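Local structure of probable N-glycosylase/DNA lyase (3N0U) at residues 15-23 with 205-213. The protein is a probable DNA glycosylase of the helix-hairpin-helix superfamily, built of helices and loops without strands. Sequence-based numbering, arbitrary orientation.
Sequences ELLKELERI and FDLYLWYLV
The carboxylate of E19 takes a salt bridge from R22 of the same helix, NH1 to OE1 at 3.1 Å, while the aliphatic part of the glutamate turns to L212. That pairing is met on the anti side of the carboxylate, 24° out of its plane. Nearer the backbone, E19 CG lies 3.8 Å from L212 CD2, the two side chains lying alongside and pointing opposite ways. The contact is a worked example of nearly perpendicular helix packing: the axes of 15-23 and 205-213 cross at 87° with a closest approach of 9.9 Å, and two leucines act as reciprocal knobs. L20 enters the hole formed by F205, Y208, L209 and L212; its CD1 reaches F205 CZ at 3.7 Å, and its CD2 branch meets L212 CD1 at 3.8 Å. L212 answers by settling among L16, E19, L20 and I23, its CD1 serving L16 and L20 and its CD2 serving E19 and I23. At the far end of the patch, I23 holds CG1 between its backbone N and carbonyl carbon (chi1 57°), and the further turn about chi2 carries CD1 to the edge of the Y208 ring. I23 CB comes within 3.6 Å of Y211 CE2, and the hydroxyl of that tyrosine is hydrogen-bonded to E26, a turn further along helix 13-44. F198 of helix 181-198 touches both L20 and F205, extending the apolar cluster beyond the pair. Cohesion between the N-terminal part of helix 13-44 and helix 202-214 thus rests here on interlocking hydrocarbon shape; the E19-R22 salt bridge stays within helix 13-44 and does not join the two.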
# COMPACT_ATOMS: atom_id res chain seq x y z
N GLU A 15 6.81 8.37 -23.26
CA GLU A 15 8.09 8.58 -22.60
C GLU A 15 8.16 7.78 -21.29
O GLU A 15 9.17 7.14 -20.97
CB GLU A 15 8.31 10.08 -22.34
CG GLU A 15 9.65 10.41 -21.71
CD GLU A 15 9.88 11.90 -21.53
OE1 GLU A 15 9.43 12.69 -22.39
OE2 GLU A 15 10.50 12.29 -20.51
N LEU A 16 7.07 7.80 -20.53
CA LEU A 16 6.99 7.02 -19.30
C LEU A 16 7.11 5.53 -19.60
O LEU A 16 7.87 4.83 -18.93
CB LEU A 16 5.69 7.30 -18.55
CG LEU A 16 5.46 6.47 -17.29
CD1 LEU A 16 6.55 6.67 -16.23
CD2 LEU A 16 4.10 6.81 -16.70
N LEU A 17 6.35 5.04 -20.57
CA LEU A 17 6.42 3.63 -20.90
C LEU A 17 7.81 3.23 -21.37
O LEU A 17 8.29 2.17 -21.03
CB LEU A 17 5.37 3.25 -21.94
CG LEU A 17 3.94 3.29 -21.39
CD1 LEU A 17 2.93 3.22 -22.52
CD2 LEU A 17 3.71 2.15 -20.39
N LYS A 18 8.49 4.09 -22.12
CA LYS A 18 9.82 3.74 -22.60
C LYS A 18 10.81 3.65 -21.45
O LYS A 18 11.64 2.75 -21.41
CB LYS A 18 10.32 4.74 -23.64
CG LYS A 18 9.59 4.60 -24.97
CD LYS A 18 9.93 5.71 -25.95
CE LYS A 18 11.42 5.77 -26.24
NZ LYS A 18 11.73 6.79 -27.27
N GLU A 19 10.71 4.58 -20.49
CA GLU A 19 11.61 4.54 -19.36
C GLU A 19 11.35 3.31 -18.51
O GLU A 19 12.30 2.69 -18.03
CB GLU A 19 11.48 5.79 -18.50
CG GLU A 19 12.37 5.74 -17.25
CD GLU A 19 13.87 5.48 -17.54
OE1 GLU A 19 14.38 5.84 -18.63
OE2 GLU A 19 14.55 4.91 -16.65
N LEU A 20 10.09 2.95 -18.33
CA LEU A 20 9.76 1.76 -17.59
C LEU A 20 10.30 0.52 -18.30
O LEU A 20 10.79 -0.40 -17.66
CB LEU A 20 8.26 1.62 -17.38
CG LEU A 20 7.63 2.56 -16.36
CD1 LEU A 20 6.13 2.65 -16.58
CD2 LEU A 20 7.94 2.10 -14.92
N GLU A 21 10.20 0.49 -19.62
CA GLU A 21 10.75 -0.64 -20.35
C GLU A 21 12.25 -0.76 -20.17
O GLU A 21 12.77 -1.86 -20.14
CB GLU A 21 10.40 -0.60 -21.83
CG GLU A 21 8.90 -0.67 -22.12
CD GLU A 21 8.25 -2.02 -21.88
OE1 GLU A 21 8.86 -2.89 -21.25
OE2 GLU A 21 7.08 -2.19 -22.32
N ARG A 22 12.95 0.37 -20.02
CA ARG A 22 14.39 0.31 -19.86
C ARG A 22 14.82 -0.26 -18.50
O ARG A 22 15.92 -0.81 -18.39
CB ARG A 22 15.03 1.69 -20.02
CG ARG A 22 14.94 2.29 -21.41
CD ARG A 22 15.63 3.65 -21.42
NE ARG A 22 15.35 4.39 -22.64
CZ ARG A 22 14.54 5.44 -22.73
NH1 ARG A 22 13.91 5.91 -21.65
NH2 ARG A 22 14.36 6.04 -23.90
N ILE A 23 13.97 -0.13 -17.49
CA ILE A 23 14.31 -0.69 -16.17
C ILE A 23 13.65 -2.03 -15.92
O ILE A 23 13.91 -2.66 -14.91
CB ILE A 23 14.03 0.27 -14.98
CG1 ILE A 23 12.58 0.74 -14.91
CG2 ILE A 23 14.95 1.50 -15.05
CD1 ILE A 23 11.59 -0.29 -14.41
N PHE A 205 2.60 -3.37 -11.35
CA PHE A 205 2.96 -2.15 -12.05
C PHE A 205 3.40 -1.09 -11.05
O PHE A 205 4.37 -0.38 -11.29
CB PHE A 205 1.78 -1.64 -12.88
CG PHE A 205 2.12 -0.52 -13.80
CD1 PHE A 205 3.05 -0.69 -14.80
CD2 PHE A 205 1.50 0.71 -13.68
CE1 PHE A 205 3.38 0.34 -15.66
CE2 PHE A 205 1.82 1.75 -14.55
CZ PHE A 205 2.75 1.55 -15.54
N ASP A 206 2.70 -1.01 -9.93
CA ASP A 206 3.07 -0.06 -8.87
C ASP A 206 4.54 -0.20 -8.47
O ASP A 206 5.22 0.80 -8.22
CB ASP A 206 2.21 -0.29 -7.63
CG ASP A 206 2.60 0.60 -6.48
OD1 ASP A 206 2.18 1.79 -6.48
OD2 ASP A 206 3.30 0.12 -5.58
N LEU A 207 5.02 -1.43 -8.38
CA LEU A 207 6.41 -1.65 -7.97
C LEU A 207 7.39 -1.22 -9.05
O LEU A 207 8.46 -0.72 -8.74
CB LEU A 207 6.66 -3.08 -7.57
CG LEU A 207 5.84 -3.53 -6.36
CD1 LEU A 207 6.17 -4.98 -6.07
CD2 LEU A 207 6.14 -2.65 -5.14
N TYR A 208 7.03 -1.40 -10.32
CA TYR A 208 7.87 -0.88 -11.39
C TYR A 208 7.92 0.65 -11.32
O TYR A 208 8.98 1.25 -11.49
CB TYR A 208 7.39 -1.38 -12.76
CG TYR A 208 7.69 -2.84 -13.01
CD1 TYR A 208 8.94 -3.25 -13.42
CD2 TYR A 208 6.70 -3.81 -12.85
CE1 TYR A 208 9.21 -4.59 -13.66
CE2 TYR A 208 6.97 -5.15 -13.08
CZ TYR A 208 8.22 -5.52 -13.49
OH TYR A 208 8.52 -6.83 -13.72
N LEU A 209 6.77 1.29 -11.08
CA LEU A 209 6.71 2.75 -10.97
C LEU A 209 7.62 3.24 -9.86
O LEU A 209 8.33 4.25 -9.99
CB LEU A 209 5.28 3.21 -10.71
CG LEU A 209 4.30 3.09 -11.88
CD1 LEU A 209 2.92 3.52 -11.42
CD2 LEU A 209 4.73 3.93 -13.07
N TRP A 210 7.62 2.54 -8.73
CA TRP A 210 8.45 2.98 -7.61
C TRP A 210 9.94 2.74 -7.83
O TRP A 210 10.77 3.47 -7.28
CB TRP A 210 7.99 2.36 -6.30
CG TRP A 210 7.04 3.23 -5.56
CD1 TRP A 210 5.68 3.14 -5.53
CD2 TRP A 210 7.39 4.36 -4.76
NE1 TRP A 210 5.16 4.14 -4.75
CE2 TRP A 210 6.19 4.90 -4.26
CE3 TRP A 210 8.60 4.96 -4.41
CZ2 TRP A 210 6.18 6.02 -3.43
CZ3 TRP A 210 8.59 6.06 -3.59
CH2 TRP A 210 7.38 6.58 -3.11
N TYR A 211 10.28 1.75 -8.64
CA TYR A 211 11.68 1.49 -8.98
C TYR A 211 12.32 2.71 -9.65
O TYR A 211 13.50 2.96 -9.49
CB TYR A 211 11.80 0.24 -9.88
CG TYR A 211 13.22 -0.14 -10.19
CD1 TYR A 211 13.93 -0.96 -9.34
CD2 TYR A 211 13.89 0.38 -11.30
CE1 TYR A 211 15.24 -1.29 -9.59
CE2 TYR A 211 15.18 0.05 -11.56
CZ TYR A 211 15.87 -0.77 -10.69
OH TYR A 211 17.18 -1.09 -10.92
N LEU A 212 11.52 3.48 -10.35
CA LEU A 212 12.04 4.65 -11.07
C LEU A 212 12.76 5.65 -10.18
O LEU A 212 13.65 6.34 -10.64
CB LEU A 212 10.92 5.38 -11.81
CG LEU A 212 10.20 4.60 -12.90
CD1 LEU A 212 9.07 5.49 -13.49
CD2 LEU A 212 11.15 4.17 -13.96
N VAL A 213 12.35 5.76 -8.91
CA VAL A 213 12.85 6.81 -8.04
C VAL A 213 14.33 6.60 -7.69
O VAL A 213 15.21 7.44 -8.01
CB VAL A 213 12.03 6.83 -6.72
CG1 VAL A 213 12.54 7.91 -5.78
CG2 VAL A 213 10.55 7.05 -7.03